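Local coordinates for protein sugar isomerase (PDB 3QC0) that binds zinc and is probably a sugar isomerase of the xylose isomerase-like TIM-barrel family, at residues Ile249-Ala252 with Asp253-Trp256. Sequence-based numbering, arbitrary orientation.
Sequences IFSA and DNWW
Ser-251 O takes two backbone donors from the residues that follow it. Trp-256 N is 3.0 Å from Ser-251 O, with an N-H...O angle of 157°. Asn-254 N adds a weak bond to the same oxygen. Residues 251-254 form a type I beta turn in the loop after the eighth strand of the TIM barrel, 245-247, before the C-terminal helix 260-274. Ser-251 OG grips the turn a second time. Ser-251 OG accepts from Trp-255 N at 3.1 Å, and Asn-254 CB touches the same oxygen. The hydroxyl gets there because OG stands anti to the serine's own backbone N (chi1 179°).

The two tryptophans pack in different places. Trp-255 CD1 rests against Ser-251 CB and OG, and Ile-249 CG2 meets Trp-255 CD1 at 4.1 Å. The Trp-256 indole folds back over the chain before the turn. Ser-251 N lies over the centre of one face, 3.6 Å from its plane. The benzene end of this indole runs beside Phe-250, with Trp-256 CZ2 3.8 Å from Phe-250 CB, and Trp-256 CE3 approaching Ala-252 CA. Trp-256 NE1 is hydrogen-bonded to Ala-12 O. A leucine in place of Trp-256 would probably leave Ala-12 O without this donor and uncover the peptide between Phe-250 and Ser-251.

Phe-250 reaches toward the metal site. Its ring has a cation-pi contact with Arg-219, and its side chain nears that of the zinc ligand Glu-248. Nearer the backbone, Phe-250 CA sits 3.5 Å from Trp-256 CZ2.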
loop_
_atom_site.group_PDB
_atom_site.type_symbol
_atom_site.label_atom_id
_atom_site.label_comp_id
_atom_site.label_asym_id
_atom_site.label_seq_id
_atom_site.Cartn_x
_atom_site.Cartn_y
_atom_site.Cartn_z
ATOM N N ILE A 249 -4.778 17.694 -0.493
ATOM C CA ILE A 249 -3.415 17.609 -0.995
ATOM C C ILE A 249 -2.418 17.967 0.107
ATOM O O ILE A 249 -2.489 19.042 0.693
ATOM C CB ILE A 249 -3.189 18.553 -2.208
ATOM C CG1 ILE A 249 -4.117 18.154 -3.355
ATOM C CG2 ILE A 249 -1.704 18.512 -2.654
ATOM C CD1 ILE A 249 -4.241 19.150 -4.529
ATOM N N PHE A 250 -1.488 17.067 0.383
ATOM C CA PHE A 250 -0.325 17.306 1.224
ATOM C C PHE A 250 0.883 17.385 0.286
ATOM O O PHE A 250 1.247 16.372 -0.313
ATOM C CB PHE A 250 -0.079 16.179 2.257
ATOM C CG PHE A 250 -1.303 15.715 3.030
ATOM C CD1 PHE A 250 -2.379 16.528 3.291
ATOM C CD2 PHE A 250 -1.317 14.440 3.572
ATOM C CE1 PHE A 250 -3.489 16.052 4.008
ATOM C CE2 PHE A 250 -2.415 13.974 4.290
ATOM C CZ PHE A 250 -3.516 14.784 4.489
ATOM N N SER A 251 1.479 18.565 0.106
ATOM C CA SER A 251 2.562 18.739 -0.883
ATOM C C SER A 251 3.641 19.678 -0.360
ATOM O O SER A 251 3.627 20.886 -0.642
ATOM C CB SER A 251 2.011 19.237 -2.213
ATOM O OG SER A 251 3.055 19.429 -3.179
ATOM N N ALA A 252 4.591 19.109 0.360
ATOM C CA ALA A 252 5.574 19.905 1.090
ATOM C C ALA A 252 6.461 20.708 0.158
ATOM O O ALA A 252 6.881 21.809 0.528
ATOM C CB ALA A 252 6.432 19.022 1.995
ATOM N N ASP A 253 6.772 20.179 -1.010
ATOM C CA ASP A 253 7.759 20.826 -1.904
ATOM C C ASP A 253 7.154 21.516 -3.109
ATOM O O ASP A 253 7.893 22.104 -3.916
ATOM C CB ASP A 253 8.785 19.787 -2.364
ATOM C CG ASP A 253 9.748 19.388 -1.237
ATOM O OD1 ASP A 253 9.891 20.170 -0.249
ATOM O OD2 ASP A 253 10.374 18.301 -1.350
ATOM N N ASN A 254 5.830 21.497 -3.232
ATOM C CA ASN A 254 5.149 22.150 -4.334
ATOM C C ASN A 254 3.982 23.024 -3.842
ATOM O O ASN A 254 4.185 24.209 -3.545
ATOM C CB ASN A 254 4.725 21.137 -5.418
ATOM C CG ASN A 254 4.195 21.795 -6.669
ATOM O OD1 ASN A 254 4.265 23.024 -6.814
ATOM N ND2 ASN A 254 3.667 20.996 -7.595
ATOM N N TRP A 255 2.787 22.478 -3.692
ATOM C CA TRP A 255 1.589 23.307 -3.476
ATOM C C TRP A 255 1.598 24.055 -2.156
ATOM O O TRP A 255 1.082 25.188 -2.095
ATOM C CB TRP A 255 0.304 22.489 -3.651
ATOM C CG TRP A 255 0.288 21.881 -4.994
ATOM C CD1 TRP A 255 0.555 20.560 -5.320
ATOM C CD2 TRP A 255 0.059 22.554 -6.226
ATOM N NE1 TRP A 255 0.502 20.404 -6.667
ATOM C CE2 TRP A 255 0.221 21.599 -7.263
ATOM C CE3 TRP A 255 -0.223 23.880 -6.567
ATOM C CZ2 TRP A 255 0.044 21.915 -8.598
ATOM C CZ3 TRP A 255 -0.395 24.192 -7.889
ATOM C CH2 TRP A 255 -0.269 23.225 -8.893
ATOM N N TRP A 256 2.243 23.513 -1.135
ATOM C CA TRP A 256 2.332 24.221 0.144
ATOM C C TRP A 256 3.297 25.411 0.082
ATOM O O TRP A 256 3.300 26.205 1.009
ATOM C CB TRP A 256 2.768 23.313 1.301
ATOM C CG TRP A 256 1.683 22.380 1.788
ATOM C CD1 TRP A 256 0.373 22.382 1.421
ATOM C CD2 TRP A 256 1.835 21.327 2.739
ATOM N NE1 TRP A 256 -0.312 21.389 2.100
ATOM C CE2 TRP A 256 0.564 20.727 2.914
ATOM C CE3 TRP A 256 2.908 20.832 3.462
ATOM C CZ2 TRP A 256 0.356 19.657 3.771
ATOM C CZ3 TRP A 256 2.709 19.775 4.317
ATOM C CH2 TRP A 256 1.423 19.202 4.473
#